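Local coordinates for protein archaeal actin homolog (Thermoplasma acidophilum, PDB 2FSJ) that polymerizes in the presence of nucleoside triphosphates, best with ATP, into bundles of helical filaments, as an archaeal homolog of actin, at residues V197-T206 with L218-D228. Residues are numbered along the deposited sequence; the frame is centred on the assembly and turned at random.
Sequences VGSRTTDVLT and LSFSLQIGVGD
Thr-202 and Leu-222 exchange both backbone bonds of an antiparallel pair, Leu-222 N reaching Thr-202 O at 2.8 Å, and Val-204 and Phe-220 repeat the exchange. Between these pairs, one water links Asp-203 OD1 to Ser-221 OG. At the far end Ser-219 OG takes over a backbone acceptor's role: Thr-206 N donates to it at 3.0 Å, while the same hydroxyl also bonds Val-215 O. A chi1 of -66° sets Thr-206 OG1 anti to its carbonyl carbon and carries it to Leu-218 O (2.8 Å), to which it donates from above the carbonyl plane. A valine in place of Thr-206 would probably leave Leu-218 O without this donor. Val-204 lays CB over one face of the Phe-220 ring, 3.9 Å from its centroid, a CH-pi contact; the Phe-220 side chain also touches Asn-289 of helix 268-290. Beyond Leu-222 the chain leaves the strand, and Thr-202 OG1 donates to Ile-224 O (2.8 Å); a second water joins Arg-200 O to Gln-223 OE1. Asp-228 OD2 accepts from Gly-225 N. Val-226 N bonds Gly-198 O and Gly-227 N bonds Ser-199 O (2.7 Å), tying the loop carrying Ser-199, of the ATP site, to the start of helix 226-241, while the strand pairs hold the hairpin.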
loop_
_atom_site.group_PDB
_atom_site.type_symbol
_atom_site.label_atom_id
_atom_site.label_comp_id
_atom_site.label_asym_id
_atom_site.label_seq_id
_atom_site.Cartn_x
_atom_site.Cartn_y
_atom_site.Cartn_z
ATOM N N VAL A 197 1.027 2.836 -8.447
ATOM C CA VAL A 197 -0.338 3.170 -8.791
ATOM C C VAL A 197 -1.225 2.533 -7.726
ATOM O O VAL A 197 -1.353 1.298 -7.661
ATOM C CB VAL A 197 -0.787 2.629 -10.195
ATOM C CG1 VAL A 197 -2.178 3.145 -10.494
ATOM C CG2 VAL A 197 0.133 3.119 -11.285
ATOM N N GLY A 198 -1.751 3.357 -6.857
ATOM C CA GLY A 198 -2.702 2.890 -5.862
ATOM C C GLY A 198 -4.143 3.198 -6.276
ATOM O O GLY A 198 -4.407 3.595 -7.419
ATOM N N SER A 199 -5.061 3.014 -5.327
ATOM C CA SER A 199 -6.474 3.269 -5.564
ATOM C C SER A 199 -6.777 4.754 -5.778
ATOM O O SER A 199 -7.470 5.140 -6.719
ATOM C CB SER A 199 -7.305 2.709 -4.398
ATOM O OG SER A 199 -8.680 2.631 -4.769
ATOM N N ARG A 200 -6.231 5.600 -4.918
ATOM C CA ARG A 200 -6.525 7.032 -4.953
ATOM C C ARG A 200 -5.403 7.944 -5.443
ATOM O O ARG A 200 -5.657 9.051 -5.934
ATOM C CB ARG A 200 -6.966 7.446 -3.541
ATOM C CG ARG A 200 -8.447 7.155 -3.307
ATOM C CD ARG A 200 -8.877 7.389 -1.891
ATOM N NE ARG A 200 -9.238 8.771 -1.578
ATOM C CZ ARG A 200 -10.408 9.338 -1.863
ATOM N NH1 ARG A 200 -11.355 8.674 -2.522
ATOM N NH2 ARG A 200 -10.628 10.590 -1.497
ATOM N N THR A 201 -4.154 7.507 -5.275
ATOM C CA THR A 201 -3.013 8.307 -5.709
ATOM C C THR A 201 -2.015 7.459 -6.461
ATOM O O THR A 201 -1.978 6.217 -6.317
ATOM C CB THR A 201 -2.267 8.925 -4.483
ATOM O OG1 THR A 201 -1.700 7.870 -3.692
ATOM C CG2 THR A 201 -3.194 9.607 -3.569
ATOM N N THR A 202 -1.192 8.153 -7.238
ATOM C CA THR A 202 -0.018 7.585 -7.857
ATOM C C THR A 202 1.262 8.311 -7.360
ATOM O O THR A 202 1.484 9.492 -7.609
ATOM C CB THR A 202 -0.153 7.626 -9.407
ATOM O OG1 THR A 202 -1.280 6.821 -9.815
ATOM C CG2 THR A 202 1.114 6.961 -10.089
ATOM N N ASP A 203 2.095 7.564 -6.646
ATOM C CA ASP A 203 3.283 8.095 -5.966
ATOM C C ASP A 203 4.451 7.797 -6.897
ATOM O O ASP A 203 4.735 6.614 -7.231
ATOM C CB ASP A 203 3.431 7.368 -4.646
ATOM C CG ASP A 203 4.414 8.018 -3.721
ATOM O OD1 ASP A 203 3.979 8.967 -3.005
ATOM O OD2 ASP A 203 5.631 7.665 -3.668
ATOM N N VAL A 204 5.148 8.851 -7.291
ATOM C CA VAL A 204 6.290 8.736 -8.187
ATOM C C VAL A 204 7.516 9.153 -7.405
ATOM O O VAL A 204 7.628 10.311 -6.961
ATOM C CB VAL A 204 6.119 9.589 -9.418
ATOM C CG1 VAL A 204 7.372 9.506 -10.353
ATOM C CG2 VAL A 204 4.779 9.218 -10.139
ATOM N N LEU A 205 8.420 8.207 -7.226
ATOM C CA LEU A 205 9.667 8.465 -6.537
ATOM C C LEU A 205 10.838 8.267 -7.505
ATOM O O LEU A 205 11.042 7.159 -8.054
ATOM C CB LEU A 205 9.793 7.561 -5.317
ATOM C CG LEU A 205 11.119 7.938 -4.659
ATOM C CD1 LEU A 205 10.999 8.758 -3.402
ATOM C CD2 LEU A 205 12.126 6.842 -4.620
ATOM N N THR A 206 11.562 9.360 -7.743
ATOM C CA THR A 206 12.779 9.334 -8.565
ATOM C C THR A 206 13.975 9.243 -7.635
ATOM O O THR A 206 14.082 9.989 -6.686
ATOM C CB THR A 206 12.826 10.577 -9.463
ATOM O OG1 THR A 206 11.748 10.499 -10.396
ATOM C CG2 THR A 206 14.107 10.624 -10.338
ATOM N N LEU A 218 12.141 15.680 -8.539
ATOM C CA LEU A 218 11.610 14.801 -9.582
ATOM C C LEU A 218 10.681 13.754 -8.966
ATOM O O LEU A 218 10.393 12.764 -9.603
ATOM C CB LEU A 218 12.755 14.091 -10.330
ATOM C CG LEU A 218 13.709 15.015 -11.123
ATOM C CD1 LEU A 218 14.726 14.193 -11.883
ATOM C CD2 LEU A 218 12.967 15.952 -12.043
ATOM N N SER A 219 10.216 14.009 -7.741
ATOM C CA SER A 219 9.385 13.064 -7.009
ATOM C C SER A 219 8.121 13.801 -6.623
ATOM O O SER A 219 8.155 14.966 -6.276
ATOM C CB SER A 219 10.130 12.522 -5.762
ATOM O OG SER A 219 11.328 11.845 -6.150
ATOM N N PHE A 220 6.989 13.133 -6.672
ATOM C CA PHE A 220 5.701 13.843 -6.584
ATOM C C PHE A 220 4.555 12.841 -6.482
ATOM O O PHE A 220 4.765 11.645 -6.709
ATOM C CB PHE A 220 5.494 14.754 -7.824
ATOM C CG PHE A 220 5.693 14.043 -9.153
ATOM C CD1 PHE A 220 4.643 13.418 -9.808
ATOM C CD2 PHE A 220 6.935 14.029 -9.762
ATOM C CE1 PHE A 220 4.868 12.774 -11.026
ATOM C CE2 PHE A 220 7.137 13.389 -10.950
ATOM C CZ PHE A 220 6.135 12.748 -11.565
ATOM N N SER A 221 3.355 13.324 -6.169
ATOM C CA SER A 221 2.183 12.469 -5.924
ATOM C C SER A 221 1.090 12.984 -6.802
ATOM O O SER A 221 0.786 14.184 -6.734
ATOM C CB SER A 221 1.711 12.555 -4.468
ATOM O OG SER A 221 0.557 11.704 -4.245
ATOM N N LEU A 222 0.552 12.114 -7.669
ATOM C CA LEU A 222 -0.517 12.488 -8.579
ATOM C C LEU A 222 -1.836 12.051 -7.950
ATOM O O LEU A 222 -1.958 10.948 -7.448
ATOM C CB LEU A 222 -0.327 11.803 -9.927
ATOM C CG LEU A 222 0.963 12.087 -10.695
ATOM C CD1 LEU A 222 1.053 11.186 -11.935
ATOM C CD2 LEU A 222 1.062 13.570 -11.049
ATOM N N GLN A 223 -2.839 12.907 -7.959
ATOM C CA GLN A 223 -4.102 12.559 -7.320
ATOM C C GLN A 223 -5.027 11.798 -8.292
ATOM O O GLN A 223 -6.136 12.264 -8.643
ATOM C CB GLN A 223 -4.759 13.811 -6.705
ATOM C CG GLN A 223 -3.813 14.561 -5.666
ATOM C CD GLN A 223 -3.466 13.731 -4.437
ATOM O OE1 GLN A 223 -4.359 13.189 -3.791
ATOM N NE2 GLN A 223 -2.137 13.622 -4.108
ATOM N N ILE A 224 -4.554 10.625 -8.721
ATOM C CA ILE A 224 -5.277 9.762 -9.670
ATOM C C ILE A 224 -4.788 8.360 -9.416
ATOM O O ILE A 224 -3.600 8.165 -9.068
ATOM C CB ILE A 224 -5.069 10.227 -11.156
ATOM C CG1 ILE A 224 -6.147 9.611 -12.066
ATOM C CG2 ILE A 224 -3.682 9.886 -11.684
ATOM C CD1 ILE A 224 -6.089 10.054 -13.579
ATOM N N GLY A 225 -5.690 7.389 -9.535
ATOM C CA GLY A 225 -5.346 5.990 -9.362
ATOM C C GLY A 225 -6.456 5.066 -9.881
ATOM O O GLY A 225 -7.382 5.520 -10.550
ATOM N N VAL A 226 -6.406 3.801 -9.498
ATOM C CA VAL A 226 -7.339 2.804 -9.987
ATOM C C VAL A 226 -8.789 3.167 -9.628
ATOM O O VAL A 226 -9.658 2.780 -10.325
ATOM C CB VAL A 226 -7.023 1.394 -9.458
ATOM C CG1 VAL A 226 -8.021 0.363 -10.061
ATOM C CG2 VAL A 226 -5.578 0.993 -9.790
ATOM N N GLY A 227 -9.021 3.874 -8.524
ATOM C CA GLY A 227 -10.363 4.283 -8.132
ATOM C C GLY A 227 -11.043 5.189 -9.115
ATOM O O GLY A 227 -12.265 5.193 -9.233
ATOM N N ASP A 228 -10.259 5.957 -9.846
ATOM C CA ASP A 228 -10.798 6.794 -10.923
ATOM C C ASP A 228 -11.301 5.955 -12.085
ATOM O O ASP A 228 -12.340 6.272 -12.660
ATOM C CB ASP A 228 -9.778 7.785 -11.384
ATOM C CG ASP A 228 -9.343 8.735 -10.246
ATOM O OD1 ASP A 228 -10.179 9.554 -9.788
ATOM O OD2 ASP A 228 -8.220 8.676 -9.694
HETATM O O HOH W 1 -6.574 11.116 -4.409
HETATM O O HOH W 2 1.270 9.771 -2.455
#